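Local coordinates for nucleoside-diphosphate-sugar epimerase (PDB 2X4G), which probably binds NAD(P) in a Rossmann-type domain and acts on nucleotide sugars, though its own reaction is not established, at residues L188-T193 with I331-D336. Sequence-based numbering, arbitrary orientation.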
ATOM      1  N   LEU A 188      -6.273  -3.466 -28.358  1.00 37.16           N
ATOM      2  CA  LEU A 188      -5.470  -2.248 -28.296  1.00 38.08           C
ATOM      3  C   LEU A 188      -5.280  -1.712 -26.877  1.00 38.89           C
ATOM      4  O   LEU A 188      -5.219  -0.527 -26.701  1.00 39.63           O
ATOM      5  CB  LEU A 188      -6.042  -1.154 -29.225  1.00 37.34           C
ATOM      6  CG  LEU A 188      -6.462  -1.606 -30.639  1.00 36.70           C
ATOM      7  CD1 LEU A 188      -6.948  -0.452 -31.484  1.00 35.49           C
ATOM      8  CD2 LEU A 188      -5.354  -2.367 -31.355  1.00 34.33           C
ATOM      9  N   ASP A 189      -5.151  -2.573 -25.870  1.00 40.26           N
ATOM     10  CA  ASP A 189      -5.081  -2.126 -24.461  1.00 40.79           C
ATOM     11  C   ASP A 189      -3.633  -2.238 -24.006  1.00 42.03           C
ATOM     12  O   ASP A 189      -3.213  -3.276 -23.520  1.00 42.57           O
ATOM     13  CB  ASP A 189      -6.006  -2.997 -23.592  1.00 40.58           C
ATOM     14  CG  ASP A 189      -6.120  -2.507 -22.153  1.00 41.55           C
ATOM     15  OD1 ASP A 189      -5.745  -1.354 -21.875  1.00 40.70           O
ATOM     16  OD2 ASP A 189      -6.609  -3.277 -21.288  1.00 43.71           O
ATOM     17  N   ILE A 190      -2.849  -1.181 -24.171  1.00 43.00           N
ATOM     18  CA  ILE A 190      -1.403  -1.362 -24.132  1.00 44.31           C
ATOM     19  C   ILE A 190      -0.841  -1.751 -22.782  1.00 44.73           C
ATOM     20  O   ILE A 190      -0.064  -2.700 -22.688  1.00 46.37           O
ATOM     21  CB  ILE A 190      -0.628  -0.162 -24.591  1.00 44.95           C
ATOM     22  CG1 ILE A 190      -1.036   0.239 -25.981  1.00 45.79           C
ATOM     23  CG2 ILE A 190       0.874  -0.507 -24.669  1.00 46.42           C
ATOM     24  CD1 ILE A 190       0.194   0.711 -26.765  1.00 49.29           C
ATOM     25  N   GLY A 191      -1.183  -1.034 -21.735  1.00 44.29           N
ATOM     26  CA  GLY A 191      -0.594  -1.358 -20.424  1.00 44.93           C
ATOM     27  C   GLY A 191      -0.328  -2.850 -20.160  1.00 44.91           C
ATOM     28  O   GLY A 191       0.828  -3.270 -20.061  1.00 45.72           O
ATOM     29  N   PRO A 192      -1.390  -3.667 -20.047  1.00 44.27           N
ATOM     30  CA  PRO A 192      -2.767  -3.279 -20.206  1.00 43.42           C
ATOM     31  C   PRO A 192      -3.220  -2.472 -19.018  1.00 43.31           C
ATOM     32  O   PRO A 192      -2.458  -2.249 -18.099  1.00 44.81           O
ATOM     33  CB  PRO A 192      -3.511  -4.614 -20.261  1.00 43.10           C
ATOM     34  CG  PRO A 192      -2.584  -5.626 -19.741  1.00 43.85           C
ATOM     35  CD  PRO A 192      -1.288  -4.988 -19.416  1.00 44.62           C
ATOM     36  N   THR A 193      -4.451  -2.015 -19.066  1.00 42.82           N
ATOM     37  CA  THR A 193      -5.029  -1.231 -18.010  1.00 42.50           C
ATOM     38  C   THR A 193      -6.170  -2.099 -17.510  1.00 42.40           C
ATOM     39  O   THR A 193      -5.939  -3.073 -16.782  1.00 42.18           O
ATOM     40  CB  THR A 193      -5.484   0.149 -18.557  1.00 42.08           C
ATOM     41  OG1 THR A 193      -6.391  -0.033 -19.652  1.00 41.85           O
ATOM     42  CG2 THR A 193      -4.299   0.935 -19.080  1.00 40.97           C
ATOM     43  N   ILE A 331      -8.400 -11.067 -25.783  1.00 41.27           N
ATOM     44  CA  ILE A 331      -7.519 -12.206 -25.625  1.00 41.80           C
ATOM     45  C   ILE A 331      -6.560 -12.330 -26.794  1.00 42.19           C
ATOM     46  O   ILE A 331      -5.388 -12.494 -26.579  1.00 43.27           O
ATOM     47  CB  ILE A 331      -8.295 -13.522 -25.425  1.00 42.31           C
ATOM     48  CG1 ILE A 331      -8.834 -13.581 -23.996  1.00 41.72           C
ATOM     49  CG2 ILE A 331      -7.383 -14.733 -25.661  1.00 42.39           C
ATOM     50  CD1 ILE A 331      -9.802 -14.718 -23.755  1.00 41.13           C
ATOM     51  N   ASP A 332      -7.042 -12.226 -28.019  1.00 42.44           N
ATOM     52  CA  ASP A 332      -6.177 -12.378 -29.192  1.00 43.41           C
ATOM     53  C   ASP A 332      -5.142 -11.263 -29.340  1.00 42.90           C
ATOM     54  O   ASP A 332      -3.976 -11.515 -29.685  1.00 43.66           O
ATOM     55  CB  ASP A 332      -7.015 -12.452 -30.471  1.00 44.02           C
ATOM     56  CG  ASP A 332      -7.748 -13.771 -30.609  1.00 46.85           C
ATOM     57  OD1 ASP A 332      -7.359 -14.764 -29.943  1.00 50.10           O
ATOM     58  OD2 ASP A 332      -8.723 -13.813 -31.387  1.00 51.08           O
ATOM     59  N   TRP A 333      -5.571 -10.031 -29.095  1.00 41.39           N
ATOM     60  CA  TRP A 333      -4.659  -8.917 -29.114  1.00 40.40           C
ATOM     61  C   TRP A 333      -3.526  -9.158 -28.104  1.00 40.86           C
ATOM     62  O   TRP A 333      -2.344  -9.010 -28.437  1.00 41.24           O
ATOM     63  CB  TRP A 333      -5.393  -7.600 -28.850  1.00 39.12           C
ATOM     64  CG  TRP A 333      -4.551  -6.460 -29.211  1.00 38.75           C
ATOM     65  CD1 TRP A 333      -4.392  -5.906 -30.449  1.00 39.39           C
ATOM     66  CD2 TRP A 333      -3.700  -5.739 -28.341  1.00 38.85           C
ATOM     67  NE1 TRP A 333      -3.493  -4.856 -30.400  1.00 37.30           N
ATOM     68  CE2 TRP A 333      -3.049  -4.738 -29.113  1.00 39.55           C
ATOM     69  CE3 TRP A 333      -3.414  -5.833 -26.983  1.00 40.22           C
ATOM     70  CZ2 TRP A 333      -2.126  -3.844 -28.562  1.00 40.09           C
ATOM     71  CZ3 TRP A 333      -2.480  -4.937 -26.432  1.00 41.92           C
ATOM     72  CH2 TRP A 333      -1.853  -3.961 -27.226  1.00 40.75           C
ATOM     73  N   PHE A 334      -3.873  -9.556 -26.882  1.00 40.60           N
ATOM     74  CA  PHE A 334      -2.853  -9.761 -25.859  1.00 41.07           C
ATOM     75  C   PHE A 334      -1.872 -10.842 -26.267  1.00 42.97           C
ATOM     76  O   PHE A 334      -0.679 -10.718 -26.033  1.00 43.40           O
ATOM     77  CB  PHE A 334      -3.481 -10.113 -24.506  1.00 40.52           C
ATOM     78  CG  PHE A 334      -4.163  -8.958 -23.834  1.00 37.93           C
ATOM     79  CD1 PHE A 334      -3.582  -7.689 -23.820  1.00 36.18           C
ATOM     80  CD2 PHE A 334      -5.365  -9.132 -23.206  1.00 35.77           C
ATOM     81  CE1 PHE A 334      -4.194  -6.633 -23.211  1.00 34.36           C
ATOM     82  CE2 PHE A 334      -5.989  -8.061 -22.585  1.00 35.81           C
ATOM     83  CZ  PHE A 334      -5.399  -6.807 -22.591  1.00 34.92           C
ATOM     84  N   ARG A 335      -2.389 -11.895 -26.886  1.00 44.37           N
ATOM     85  CA  ARG A 335      -1.583 -13.012 -27.297  1.00 46.59           C
ATOM     86  C   ARG A 335      -0.618 -12.638 -28.432  1.00 47.82           C
ATOM     87  O   ARG A 335       0.559 -12.969 -28.360  1.00 48.81           O
ATOM     88  CB  ARG A 335      -2.485 -14.179 -27.707  1.00 47.26           C
ATOM     89  CG  ARG A 335      -1.753 -15.520 -27.748  1.00 50.55           C
ATOM     90  CD  ARG A 335      -2.688 -16.668 -28.108  1.00 52.88           C
ATOM     91  NE  ARG A 335      -3.379 -17.232 -26.939  1.00 54.38           N
ATOM     92  CZ  ARG A 335      -4.704 -17.378 -26.819  1.00 53.32           C
ATOM     93  NH1 ARG A 335      -5.535 -17.006 -27.796  1.00 52.61           N
ATOM     94  NH2 ARG A 335      -5.203 -17.912 -25.710  1.00 51.91           N
ATOM     95  N   ASP A 336      -1.091 -11.945 -29.466  1.00 48.23           N
ATOM     96  CA  ASP A 336      -0.223 -11.587 -30.598  1.00 49.76           C
ATOM     97  C   ASP A 336       0.937 -10.699 -30.166  1.00 49.69           C
ATOM     98  O   ASP A 336       2.015 -10.711 -30.780  1.00 50.28           O
ATOM     99  CB  ASP A 336      -1.006 -10.873 -31.699  1.00 49.94           C
ATOM    100  CG  ASP A 336      -2.096 -11.744 -32.284  1.00 53.83           C
ATOM    101  OD1 ASP A 336      -3.200 -11.221 -32.589  1.00 57.51           O
ATOM    102  OD2 ASP A 336      -1.860 -12.975 -32.406  1.00 60.63           O
TER
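Trp333 lies with one indole face over the backbone of Leu188. The N of Leu188 sits above the centre of the ring system, and its CA makes a CH-pi contact 3.8 Å from the centroid of the six-membered ring; the N of Asp189 follows on the same face, nearer the rim. Trp333 gets there because its CG is anti to its own backbone N (chi1 -165°), which carries the indole out from the helix toward the loop. At the pyrrole end, Leu188 CD2 packs 3.8 Å from Trp333 CD1, the two side chains crossing at about a right angle.

The O of Asp189 comes edge-on to the Phe334 ring, in its plane, 3.5 Å from CE1, and also lies 3.4 Å from Trp333 CZ3, so one carbonyl meets both aromatic rings. The same corner of Phe334 takes Pro192, whose CB touches CE1 at 3.6 Å; a cis peptide precedes this proline. No hydrogen bond joins residues 188-193 to 331-336. The loop's polar grip is internal: the Asp189 carboxylate turns back, OD1 accepting from Thr193 OG1 (2.7 Å) through its syn lone pair and from Thr193 N from above the carboxylate plane, while OD2 accepts from Gly195 N.

The C-terminal helix 323-336 packs its last turns on the loop leaving strand 176-185 of the largely parallel Rossmann-type sheet. Helix 24-35 borders Leu188 and Asp189, and Ile198 and Thr199 of helix 196-202 touch Phe334.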